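Local coordinates for protein Endonuclease/exonuclease/phosphatase (Beutenbergia cavernae DSM 12333, PDB 4RUW) that is of unassigned function but belongs to the endonuclease/exonuclease/phosphatase family, joining a DNase I-like domain, which holds a zinc ion, to an immunoglobulin-like domain, at residues D261-T266 / F299-F304; A337-A342 / W350-A355; L361-C366 / V379-R384; R418-L423 / L431-E436. All coordinates share one frame; numbering follows the deposited sequence.

Overall arrangement
The four contacts follow one another along the chain and lead from one domain into the next. Contact 1 pairs the outermost strand 264-265 with strand 296-300 in a mixed sheet of the DNase I-like domain; the other three build the immunoglobulin-like domain. Contact 2 is the hairpin at the start of one four-stranded sheet, contact 4 the hairpin at the end of the other, and contact 3 joins the two sheets face to face. The centres of contacts 2 and 3 lie about 7 Å apart, those of contacts 1 and 2 about 11 Å. Side chains of Q352 and R362 bond to backbone oxygens of contact 1, tying the two domains together directly.

Contact 1: residues D261-T266 / F299-F304; sequences DHLADT and FATPAF
F299 lies along the backbone of A264 and D265 at the margin of one sheet of the DNase I-like fold, where the short strand 264-265 pairs antiparallel with the end of strand 296-300. With CG opposite its own carbonyl carbon (chi1 -76°), the ring is carried obliquely over the neighbouring strand: CD1 comes to 3.4 Å from A264 O, and CE1 to 3.5 Å from D265 CB. D265 touches the ring through that CB, while its carboxylate leads away to a salt bridge with R294. L263 flanks the ring through CB and sends CD2 to CG2 of T301, 3.8 Å away; I258 of helix 251-260 touches both L263 and F299. A264 and A300 point to the reverse face; CG2 of T266, just past the strand, closes on CB of A300 at 3.6 Å. A264 and A300 form a hydrogen-bonded antiparallel pair, with two backbone bonds, A264 N to A300 O at 2.9 Å and A300 N to A264 O at 3.0 Å. Past this pair, on the H262 side, both chains leave the strand, and a water bonds to H262 O and A300 O. The ring of P302 ends the contact, its CD 3.2 Å from H262 O.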
loop_
_atom_site.group_PDB
_atom_site.type_symbol
_atom_site.label_atom_id
_atom_site.label_comp_id
_atom_site.label_asym_id
_atom_site.label_seq_id
_atom_site.Cartn_x
_atom_site.Cartn_y
_atom_site.Cartn_z
ATOM N N ASP A 261 -1.344 -10.905 6.967
ATOM C CA ASP A 261 -1.272 -11.559 5.669
ATOM C C ASP A 261 0.099 -11.477 5.005
ATOM O O ASP A 261 0.235 -11.742 3.806
ATOM C CB ASP A 261 -2.362 -11.028 4.754
ATOM C CG ASP A 261 -3.670 -11.760 4.951
ATOM O OD1 ASP A 261 -3.755 -12.587 5.886
ATOM O OD2 ASP A 261 -4.610 -11.517 4.172
ATOM N N HIS A 262 1.106 -11.114 5.798
ATOM C CA HIS A 262 2.513 -11.160 5.394
ATOM C C HIS A 262 2.873 -10.057 4.419
ATOM O O HIS A 262 3.827 -10.191 3.666
ATOM C CB HIS A 262 2.905 -12.517 4.794
ATOM C CG HIS A 262 2.395 -13.684 5.572
ATOM N ND1 HIS A 262 2.914 -14.040 6.801
ATOM C CD2 HIS A 262 1.404 -14.565 5.317
ATOM C CE1 HIS A 262 2.272 -15.098 7.257
ATOM N NE2 HIS A 262 1.346 -15.439 6.376
ATOM N N LEU A 263 2.119 -8.966 4.438
ATOM C CA LEU A 263 2.425 -7.838 3.570
ATOM C C LEU A 263 3.133 -6.754 4.363
ATOM O O LEU A 263 2.725 -6.443 5.476
ATOM C CB LEU A 263 1.142 -7.286 2.942
ATOM C CG LEU A 263 0.516 -8.187 1.878
ATOM C CD1 LEU A 263 -0.878 -7.741 1.517
ATOM C CD2 LEU A 263 1.393 -8.163 0.629
ATOM N N ALA A 264 4.181 -6.178 3.779
ATOM C CA ALA A 264 4.949 -5.110 4.412
ATOM C C ALA A 264 4.632 -3.790 3.724
ATOM O O ALA A 264 4.602 -3.718 2.492
ATOM C CB ALA A 264 6.436 -5.405 4.314
ATOM N N ASP A 265 4.391 -2.757 4.528
ATOM C CA ASP A 265 4.171 -1.403 4.052
ATOM C C ASP A 265 5.543 -0.877 3.649
ATOM O O ASP A 265 6.366 -0.549 4.507
ATOM C CB ASP A 265 3.571 -0.605 5.214
ATOM C CG ASP A 265 3.301 0.858 4.887
ATOM O OD1 ASP A 265 3.825 1.408 3.888
ATOM O OD2 ASP A 265 2.564 1.471 5.689
ATOM N N THR A 266 5.808 -0.832 2.347
ATOM C CA THR A 266 7.181 -0.630 1.909
ATOM C C THR A 266 7.730 0.743 2.299
ATOM O O THR A 266 8.869 0.840 2.743
ATOM C CB THR A 266 7.379 -0.907 0.403
ATOM O OG1 THR A 266 6.601 0.006 -0.377
ATOM C CG2 THR A 266 6.994 -2.362 0.068
ATOM N N PHE A 299 2.407 -2.211 -0.837
ATOM C CA PHE A 299 2.685 -3.336 0.047
ATOM C C PHE A 299 3.375 -4.434 -0.748
ATOM O O PHE A 299 3.059 -4.641 -1.924
ATOM C CB PHE A 299 1.386 -3.883 0.652
ATOM C CG PHE A 299 0.825 -3.030 1.756
ATOM C CD1 PHE A 299 1.252 -3.214 3.067
ATOM C CD2 PHE A 299 -0.129 -2.055 1.499
ATOM C CE1 PHE A 299 0.753 -2.443 4.100
ATOM C CE2 PHE A 299 -0.633 -1.274 2.538
ATOM C CZ PHE A 299 -0.182 -1.467 3.833
ATOM N N ALA A 300 4.311 -5.136 -0.116
ATOM C CA ALA A 300 5.051 -6.197 -0.801
ATOM C C ALA A 300 5.064 -7.467 0.046
ATOM O O ALA A 300 5.022 -7.405 1.275
ATOM C CB ALA A 300 6.474 -5.756 -1.127
ATOM N N THR A 301 5.135 -8.612 -0.624
ATOM C CA THR A 301 5.220 -9.898 0.045
ATOM C C THR A 301 6.642 -10.163 0.556
ATOM O O THR A 301 7.569 -9.419 0.219
ATOM C CB THR A 301 4.760 -11.013 -0.911
ATOM O OG1 THR A 301 5.602 -11.022 -2.063
ATOM C CG2 THR A 301 3.298 -10.794 -1.327
ATOM N N PRO A 302 6.821 -11.203 1.395
ATOM C CA PRO A 302 8.098 -11.324 2.116
ATOM C C PRO A 302 9.338 -11.522 1.244
ATOM O O PRO A 302 10.433 -11.214 1.715
ATOM C CB PRO A 302 7.868 -12.540 3.027
ATOM C CG PRO A 302 6.394 -12.489 3.295
ATOM C CD PRO A 302 5.798 -12.095 1.976
ATOM N N ALA A 303 9.192 -12.023 0.021
ATOM C CA ALA A 303 10.362 -12.225 -0.838
ATOM C C ALA A 303 11.065 -10.913 -1.197
ATOM O O ALA A 303 12.235 -10.923 -1.578
ATOM C CB ALA A 303 9.988 -12.984 -2.104
ATOM N N PHE A 304 10.350 -9.796 -1.102
ATOM C CA PHE A 304 10.931 -8.501 -1.427
ATOM C C PHE A 304 11.648 -7.861 -0.246
ATOM O O PHE A 304 11.182 -7.917 0.890
ATOM C CB PHE A 304 9.853 -7.534 -1.913
ATOM C CG PHE A 304 9.402 -7.778 -3.312
ATOM C CD1 PHE A 304 10.190 -7.386 -4.385
ATOM C CD2 PHE A 304 8.183 -8.377 -3.561
ATOM C CE1 PHE A 304 9.782 -7.596 -5.677
ATOM C CE2 PHE A 304 7.762 -8.586 -4.860
ATOM C CZ PHE A 304 8.563 -8.191 -5.916
HETATM O O HOH W 1 6.279 -8.910 3.427
#

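Contact 2: residues A337-A342 / W350-A355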
loop_
_atom_site.group_PDB
_atom_site.type_symbol
_atom_site.label_atom_id
_atom_site.label_comp_id
_atom_site.label_asym_id
_atom_site.label_seq_id
_atom_site.Cartn_x
_atom_site.Cartn_y
_atom_site.Cartn_z
ATOM N N ALA A 337 7.866 -17.178 6.962
ATOM C CA ALA A 337 7.384 -15.815 7.123
ATOM C C ALA A 337 6.287 -15.839 8.168
ATOM O O ALA A 337 5.287 -16.547 8.005
ATOM C CB ALA A 337 6.860 -15.263 5.797
ATOM N N ARG A 338 6.473 -15.091 9.252
ATOM C CA ARG A 338 5.498 -15.081 10.329
ATOM C C ARG A 338 5.294 -13.677 10.875
ATOM O O ARG A 338 6.245 -12.907 11.033
ATOM C CB ARG A 338 5.923 -16.024 11.459
ATOM C CG ARG A 338 4.890 -16.131 12.582
ATOM C CD ARG A 338 5.131 -17.348 13.459
ATOM N NE ARG A 338 4.972 -18.585 12.704
ATOM C CZ ARG A 338 3.829 -19.256 12.601
ATOM N NH1 ARG A 338 3.778 -20.366 11.886
ATOM N NH2 ARG A 338 2.739 -18.815 13.214
ATOM N N THR A 339 4.041 -13.355 11.160
ATOM C CA THR A 339 3.669 -12.115 11.822
ATOM C C THR A 339 3.120 -12.425 13.201
ATOM O O THR A 339 2.296 -13.327 13.362
ATOM C CB THR A 339 2.577 -11.389 11.038
ATOM O OG1 THR A 339 3.087 -11.044 9.749
ATOM C CG2 THR A 339 2.128 -10.121 11.760
ATOM N N VAL A 340 3.602 -11.696 14.200
ATOM C CA VAL A 340 2.992 -11.733 15.519
ATOM C C VAL A 340 2.545 -10.308 15.843
ATOM O O VAL A 340 3.351 -9.377 15.838
ATOM C CB VAL A 340 3.954 -12.280 16.597
ATOM C CG1 VAL A 340 3.255 -12.321 17.943
ATOM C CG2 VAL A 340 4.447 -13.672 16.204
ATOM N N LEU A 341 1.248 -10.132 16.065
ATOM C CA LEU A 341 0.700 -8.819 16.379
ATOM C C LEU A 341 1.027 -8.442 17.814
ATOM O O LEU A 341 1.217 -9.316 18.662
ATOM C CB LEU A 341 -0.811 -8.801 16.169
ATOM C CG LEU A 341 -1.297 -9.104 14.752
ATOM C CD1 LEU A 341 -2.809 -9.132 14.726
ATOM C CD2 LEU A 341 -0.769 -8.063 13.781
ATOM N N ALA A 342 1.080 -7.140 18.070
ATOM C CA ALA A 342 1.430 -6.622 19.387
ATOM C C ALA A 342 0.253 -5.923 20.048
ATOM O O ALA A 342 -0.590 -5.326 19.371
ATOM C CB ALA A 342 2.607 -5.660 19.269
ATOM N N TRP A 350 3.172 -4.741 15.312
ATOM C CA TRP A 350 3.470 -6.109 14.930
ATOM C C TRP A 350 4.962 -6.325 14.758
ATOM O O TRP A 350 5.755 -5.372 14.688
ATOM C CB TRP A 350 2.780 -6.461 13.601
ATOM C CG TRP A 350 3.084 -5.485 12.496
ATOM C CD1 TRP A 350 4.214 -5.426 11.736
ATOM C CD2 TRP A 350 2.248 -4.407 12.055
ATOM N NE1 TRP A 350 4.131 -4.384 10.841
ATOM C CE2 TRP A 350 2.936 -3.740 11.017
ATOM C CE3 TRP A 350 0.979 -3.952 12.430
ATOM C CZ2 TRP A 350 2.395 -2.643 10.347
ATOM C CZ3 TRP A 350 0.447 -2.851 11.773
ATOM C CH2 TRP A 350 1.157 -2.208 10.744
ATOM N N ALA A 351 5.319 -7.603 14.676
ATOM C CA ALA A 351 6.639 -8.041 14.275
ATOM C C ALA A 351 6.477 -9.019 13.122
ATOM O O ALA A 351 5.657 -9.935 13.195
ATOM C CB ALA A 351 7.343 -8.712 15.433
ATOM N N GLN A 352 7.242 -8.811 12.056
ATOM C CA GLN A 352 7.255 -9.720 10.916
ATOM C C GLN A 352 8.646 -10.316 10.769
ATOM O O GLN A 352 9.629 -9.584 10.611
ATOM C CB GLN A 352 6.869 -8.993 9.626
ATOM C CG GLN A 352 5.431 -8.501 9.592
ATOM C CD GLN A 352 5.100 -7.784 8.293
ATOM O OE1 GLN A 352 5.934 -7.062 7.742
ATOM N NE2 GLN A 352 3.879 -7.967 7.804
ATOM N N LEU A 353 8.720 -11.641 10.837
ATOM C CA LEU A 353 9.974 -12.364 10.698
ATOM C C LEU A 353 9.997 -13.040 9.335
ATOM O O LEU A 353 9.016 -13.669 8.932
ATOM C CB LEU A 353 10.086 -13.415 11.806
ATOM C CG LEU A 353 11.297 -14.345 11.750
ATOM C CD1 LEU A 353 12.573 -13.589 12.072
ATOM C CD2 LEU A 353 11.097 -15.520 12.703
ATOM N N THR A 354 11.107 -12.901 8.619
ATOM C CA THR A 354 11.294 -13.609 7.360
ATOM C C THR A 354 12.620 -14.345 7.393
ATOM O O THR A 354 13.644 -13.775 7.765
ATOM C CB THR A 354 11.287 -12.641 6.155
ATOM O OG1 THR A 354 10.124 -11.806 6.203
ATOM C CG2 THR A 354 11.300 -13.408 4.841
ATOM N N ALA A 355 12.593 -15.626 7.030
ATOM C CA ALA A 355 13.812 -16.417 6.897
ATOM C C ALA A 355 13.972 -16.785 5.429
ATOM O O ALA A 355 13.007 -17.182 4.779
ATOM C CB ALA A 355 13.742 -17.686 7.759
#
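Of the flat groups, the indole of W350 and the carboxamide of Q352 lie on one face of this pairing, the guanidinium of R338 on the other. Neither of the first two stacks on the opposite strand; the nearest side-chain touch of each is made by an aliphatic carbon. CB of W350 is 3.9 Å from CD2 of L341, the two side chains crossing at an angle. With CG placed between the backbone N and the carbonyl carbon (chi1 53°), the indole itself swings away from strand 337-342, to be packed by Q255 and A259 of helix 251-260 and by C366. Q352 runs alongside T339, pointing the same way, with its CG 3.5 Å from OG1 of T339. Beyond CG the chain is extended, and its amide nitrogen NE2 donates to L263 O and A259 O rather than to the threonine. OG1 of T339 is itself bonded to A259 O, so both side chains are tied to the end of the same helix. R338, V340, A351 and L353 lie on the other face, where V340 rests on L419 and A421 while the guanidinium of R338 reaches E436. The backbones are joined by two reciprocal pairs: R338 with L353, where L353 N reaches R338 O at 2.8 Å, and V340 with A351, where V340 N reaches A351 O at 2.9 Å. The pairing is an antiparallel beta hairpin at the edge of one sheet of the immunoglobulin-like sandwich, with one face turned to the second sheet and the other to the DNase I-like domain.

Contact 3: residues L361-C366 / V379-R384; sequences LRLSVC and VRAVLR
Strands 361-366 and 379-384, meeting chiefly through V365, V379 and A381, run roughly antiparallel at 157° with their axes 6.9 Å apart at the closest, one in each sheet of the immunoglobulin-like sandwich. The seam is made largely of side chains. V365 divides its two methyls between two partners: CG2 closes on CB of A381 at 3.6 Å, while CG1, set opposite the backbone N (chi1 -178°), meets CG1 of V379 at 3.8 Å and also V379 O at 3.5 Å. A381 is thus approached twice, since CD2 of L363, two residues before V365 on the same strand, comes to its CB at 4.0 Å. V379 may also rest against C366 O, a less certain touch because C366 is modelled in two conformers. Toward the far end the spacing is looser, CD1 of L361 and CD2 of L383 being 4.4 Å apart. All these groups are buried, as expected for the core of a beta sandwich. V394 of strand 390-396 touches both L363 and V365, L413 packs on L361 and L383, and A351 of strand 349-356 touches A381. Strand 360-367 lies between strands 349-356 and 405-410, and C366 is joined by a disulfide to C404.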
loop_
_atom_site.group_PDB
_atom_site.type_symbol
_atom_site.label_atom_id
_atom_site.label_comp_id
_atom_site.label_asym_id
_atom_site.label_seq_id
_atom_site.Cartn_x
_atom_site.Cartn_y
_atom_site.Cartn_z
ATOM N N LEU A 361 18.055 -13.890 8.096
ATOM C CA LEU A 361 16.881 -13.602 8.899
ATOM C C LEU A 361 16.617 -12.104 8.858
ATOM O O LEU A 361 17.551 -11.297 8.851
ATOM C CB LEU A 361 17.097 -14.047 10.346
ATOM C CG LEU A 361 17.228 -15.556 10.548
ATOM C CD1 LEU A 361 17.696 -15.883 11.963
ATOM C CD2 LEU A 361 15.912 -16.240 10.242
ATOM N N ARG A 362 15.339 -11.738 8.818
ATOM C CA ARG A 362 14.926 -10.344 8.857
ATOM C C ARG A 362 13.780 -10.193 9.840
ATOM O O ARG A 362 12.831 -10.976 9.816
ATOM C CB ARG A 362 14.481 -9.854 7.472
ATOM C CG ARG A 362 14.000 -8.395 7.463
ATOM C CD ARG A 362 13.489 -7.979 6.094
ATOM N NE ARG A 362 12.319 -8.767 5.710
ATOM C CZ ARG A 362 11.855 -8.868 4.469
ATOM N NH1 ARG A 362 12.459 -8.227 3.481
ATOM N NH2 ARG A 362 10.794 -9.620 4.210
ATOM N N LEU A 363 13.873 -9.182 10.699
ATOM C CA LEU A 363 12.806 -8.856 11.630
ATOM C C LEU A 363 12.416 -7.400 11.421
ATOM O O LEU A 363 13.258 -6.504 11.557
ATOM C CB LEU A 363 13.300 -9.077 13.058
ATOM C CG LEU A 363 12.350 -9.204 14.241
ATOM C CD1 LEU A 363 11.165 -10.072 13.887
ATOM C CD2 LEU A 363 13.093 -9.799 15.431
ATOM N N SER A 364 11.157 -7.177 11.050
ATOM C CA SER A 364 10.604 -5.838 10.905
ATOM C C SER A 364 9.607 -5.607 12.038
ATOM O O SER A 364 8.638 -6.361 12.181
ATOM C CB SER A 364 9.904 -5.693 9.553
ATOM O OG SER A 364 9.214 -4.452 9.467
ATOM N N VAL A 365 9.853 -4.586 12.850
ATOM C CA VAL A 365 9.073 -4.351 14.049
ATOM C C VAL A 365 8.463 -2.968 13.959
ATOM O O VAL A 365 9.158 -1.974 13.707
ATOM C CB VAL A 365 9.929 -4.480 15.316
ATOM C CG1 VAL A 365 9.079 -4.285 16.560
ATOM C CG2 VAL A 365 10.592 -5.829 15.345
ATOM N N CYS A 366 7.164 -2.907 14.202
ATOM C CA CYS A 366 6.429 -1.678 14.005
ATOM C C CYS A 366 5.529 -1.351 15.182
ATOM O O CYS A 366 4.673 -2.154 15.559
ATOM C CB CYS A 366 5.588 -1.798 12.741
ATOM S SG CYS A 366 4.400 -0.487 12.568
ATOM N N VAL A 379 7.099 -1.252 20.906
ATOM C CA VAL A 379 6.831 -2.631 20.511
ATOM C C VAL A 379 8.162 -3.365 20.418
ATOM O O VAL A 379 9.097 -2.904 19.756
ATOM C CB VAL A 379 6.012 -2.728 19.198
ATOM C CG1 VAL A 379 5.955 -4.168 18.702
ATOM C CG2 VAL A 379 4.607 -2.172 19.424
ATOM N N ARG A 380 8.256 -4.485 21.122
ATOM C CA ARG A 380 9.502 -5.232 21.180
ATOM C C ARG A 380 9.280 -6.644 20.671
ATOM O O ARG A 380 8.308 -7.305 21.040
ATOM C CB ARG A 380 10.038 -5.252 22.611
ATOM C CG ARG A 380 11.281 -6.094 22.811
ATOM C CD ARG A 380 11.893 -5.791 24.166
ATOM N NE ARG A 380 12.268 -4.382 24.243
ATOM C CZ ARG A 380 12.274 -3.663 25.362
ATOM N NH1 ARG A 380 11.926 -4.219 26.517
ATOM N NH2 ARG A 380 12.625 -2.383 25.323
ATOM N N ALA A 381 10.168 -7.085 19.792
ATOM C CA ALA A 381 10.143 -8.444 19.284
ATOM C C ALA A 381 11.354 -9.194 19.798
ATOM O O ALA A 381 12.472 -8.669 19.787
ATOM C CB ALA A 381 10.149 -8.446 17.775
ATOM N N VAL A 382 11.124 -10.414 20.265
ATOM C CA VAL A 382 12.215 -11.258 20.718
ATOM C C VAL A 382 12.135 -12.620 20.041
ATOM O O VAL A 382 11.103 -13.304 20.119
ATOM C CB VAL A 382 12.197 -11.446 22.255
ATOM C CG1 VAL A 382 13.437 -12.207 22.719
ATOM C CG2 VAL A 382 12.107 -10.099 22.966
ATOM N N LEU A 383 13.190 -13.006 19.347
ATOM C CA LEU A 383 13.360 -14.338 18.848
ATOM C C LEU A 383 14.027 -15.166 19.961
ATOM O O LEU A 383 15.047 -14.785 20.461
ATOM C CB LEU A 383 14.202 -14.323 17.579
ATOM C CG LEU A 383 14.475 -15.628 16.879
ATOM C CD1 LEU A 383 13.229 -16.327 16.403
ATOM C CD2 LEU A 383 15.482 -15.484 15.746
ATOM N N ARG A 384 13.354 -16.231 20.377
ATOM C CA ARG A 384 13.819 -17.059 21.482
ATOM C C ARG A 384 14.036 -18.494 21.029
ATOM O O ARG A 384 13.358 -18.973 20.121
ATOM C CB ARG A 384 12.792 -17.051 22.616
ATOM C CG ARG A 384 12.525 -15.688 23.213
ATOM C CD ARG A 384 11.561 -15.772 24.390
ATOM N NE ARG A 384 11.261 -14.445 24.918
ATOM C CZ ARG A 384 12.054 -13.775 25.750
ATOM N NH1 ARG A 384 13.198 -14.310 26.159
ATOM N NH2 ARG A 384 11.703 -12.572 26.170
#

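Contact 4: residues R418-L423 / L431-E436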
loop_
_atom_site.group_PDB
_atom_site.type_symbol
_atom_site.label_atom_id
_atom_site.label_comp_id
_atom_site.label_asym_id
_atom_site.label_seq_id
_atom_site.Cartn_x
_atom_site.Cartn_y
_atom_site.Cartn_z
ATOM N N ARG A 418 10.798 -19.632 18.874
ATOM C CA ARG A 418 9.533 -18.919 18.923
ATOM C C ARG A 418 9.767 -17.422 18.798
ATOM O O ARG A 418 10.859 -16.923 19.085
ATOM C CB ARG A 418 8.777 -19.243 20.211
ATOM C CG ARG A 418 9.552 -18.906 21.463
ATOM C CD ARG A 418 9.317 -19.946 22.533
ATOM N NE ARG A 418 9.718 -21.280 22.096
ATOM C CZ ARG A 418 9.100 -22.396 22.468
ATOM N NH1 ARG A 418 8.049 -22.334 23.275
ATOM N NH2 ARG A 418 9.527 -23.572 22.031
ATOM N N LEU A 419 8.731 -16.718 18.360
ATOM C CA LEU A 419 8.786 -15.279 18.208
ATOM C C LEU A 419 7.782 -14.656 19.164
ATOM O O LEU A 419 6.617 -15.063 19.200
ATOM C CB LEU A 419 8.453 -14.887 16.768
ATOM C CG LEU A 419 8.422 -13.388 16.462
ATOM C CD1 LEU A 419 9.785 -12.772 16.722
ATOM C CD2 LEU A 419 7.982 -13.118 15.028
ATOM N N GLU A 420 8.253 -13.695 19.951
ATOM C CA GLU A 420 7.430 -12.961 20.899
ATOM C C GLU A 420 7.314 -11.512 20.441
ATOM O O GLU A 420 8.292 -10.923 19.982
ATOM C CB GLU A 420 8.051 -13.029 22.305
ATOM C CG GLU A 420 7.263 -12.284 23.384
ATOM C CD GLU A 420 7.830 -12.476 24.783
ATOM O OE1 GLU A 420 8.941 -13.033 24.919
ATOM O OE2 GLU A 420 7.162 -12.068 25.754
ATOM N N ALA A 421 6.115 -10.945 20.544
ATOM C CA ALA A 421 5.928 -9.518 20.327
ATOM C C ALA A 421 5.224 -8.945 21.545
ATOM O O ALA A 421 4.191 -9.461 21.978
ATOM C CB ALA A 421 5.106 -9.258 19.076
ATOM N N CYS A 422 5.787 -7.869 22.088
ATOM C CA CYS A 422 5.262 -7.242 23.290
ATOM C C CYS A 422 4.980 -5.764 23.091
ATOM O O CYS A 422 5.609 -5.100 22.268
ATOM C CB CYS A 422 6.262 -7.364 24.437
ATOM S SG CYS A 422 6.604 -9.029 24.971
ATOM N N LEU A 423 4.034 -5.253 23.869
ATOM C CA LEU A 423 3.889 -3.825 24.041
ATOM C C LEU A 423 4.504 -3.518 25.401
ATOM O O LEU A 423 4.102 -4.095 26.416
ATOM C CB LEU A 423 2.420 -3.415 24.013
ATOM C CG LEU A 423 2.194 -1.905 24.134
ATOM C CD1 LEU A 423 2.783 -1.151 22.941
ATOM C CD2 LEU A 423 0.712 -1.594 24.296
ATOM N N LEU A 431 3.075 -4.573 29.014
ATOM C CA LEU A 431 1.636 -4.340 28.981
ATOM C C LEU A 431 0.917 -5.500 28.307
ATOM O O LEU A 431 -0.218 -5.824 28.656
ATOM C CB LEU A 431 1.319 -3.033 28.254
ATOM C CG LEU A 431 1.887 -1.773 28.910
ATOM C CD1 LEU A 431 1.665 -0.556 28.036
ATOM C CD2 LEU A 431 1.264 -1.562 30.285
ATOM N N ALA A 432 1.581 -6.124 27.340
ATOM C CA ALA A 432 1.003 -7.247 26.615
ATOM C C ALA A 432 2.120 -8.061 25.994
ATOM O O ALA A 432 3.158 -7.513 25.633
ATOM C CB ALA A 432 0.051 -6.751 25.533
ATOM N N SER A 433 1.891 -9.361 25.855
ATOM C CA SER A 433 2.853 -10.252 25.228
ATOM C C SER A 433 2.122 -11.338 24.454
ATOM O O SER A 433 1.103 -11.863 24.911
ATOM C CB SER A 433 3.756 -10.889 26.285
ATOM O OG SER A 433 4.616 -11.859 25.711
ATOM N N ARG A 434 2.653 -11.674 23.287
ATOM C CA ARG A 434 2.114 -12.731 22.447
ATOM C C ARG A 434 3.299 -13.515 21.895
ATOM O O ARG A 434 4.262 -12.907 21.408
ATOM C CB ARG A 434 1.297 -12.091 21.319
ATOM C CG ARG A 434 0.690 -13.027 20.337
ATOM C CD ARG A 434 -0.230 -12.287 19.381
ATOM N NE ARG A 434 -1.491 -11.902 20.016
ATOM C CZ ARG A 434 -1.790 -10.681 20.456
ATOM N NH1 ARG A 434 -0.922 -9.679 20.335
ATOM N NH2 ARG A 434 -2.973 -10.455 21.016
ATOM N N THR A 435 3.230 -14.838 21.958
ATOM C CA THR A 435 4.315 -15.679 21.484
ATOM C C THR A 435 3.774 -16.794 20.595
ATOM O O THR A 435 2.709 -17.360 20.878
ATOM C CB THR A 435 5.098 -16.309 22.669
ATOM O OG1 THR A 435 5.501 -15.278 23.575
ATOM C CG2 THR A 435 6.330 -17.060 22.169
ATOM N N GLU A 436 4.496 -17.093 19.515
ATOM C CA GLU A 436 4.122 -18.172 18.610
ATOM C C GLU A 436 5.373 -18.963 18.238
ATOM O O GLU A 436 6.400 -18.376 17.872
ATOM C CB GLU A 436 3.474 -17.605 17.341
ATOM C CG GLU A 436 2.180 -16.830 17.591
ATOM C CD GLU A 436 1.637 -16.143 16.351
ATOM O OE1 GLU A 436 1.918 -16.624 15.231
ATOM O OE2 GLU A 436 0.944 -15.107 16.507
HETATM O O HOH W 2 8.260 -15.822 24.922
#
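E420 crosses to S433 and T435 on the adjacent strand by an extended chain. Its CB lies beside OG1 of T435, a residue also modelled in a second conformer, so that touch is the less certain one. CG, opposite the backbone N (chi1 180°), comes to 3.5 Å from OG of S433, and CD to 3.4 Å from the same hydroxyl. At the tip, OE2 accepts a short hydrogen bond of 2.6 Å from S433 OG, which arrives on the anti side, 22° out of the carboxylate plane. OE1 turns to a salt bridge with R384 NE on strand 378-384, the strand on the other side of 418-424, and takes a weak bond from a water. The carboxylate thus spans three neighbouring strands; held by S433 at one oxygen and R384 at the other, its rotation is probably fixed and its charge partly balanced. The frame is an antiparallel beta hairpin at the margin of the second sheet of the immunoglobulin-like domain. A421 N bonds R434 O at 2.8 Å, and L419 N bonds E436 O at 2.9 Å. Near the turn the pairing carries a classic beta bulge, with L431 and A432 both facing L423: L431 N meets L423 O at 2.8 Å, whereas A432 N reaches that oxygen only weakly. CD1 of L431 lies across CD2 of L423, 4.0 Å away.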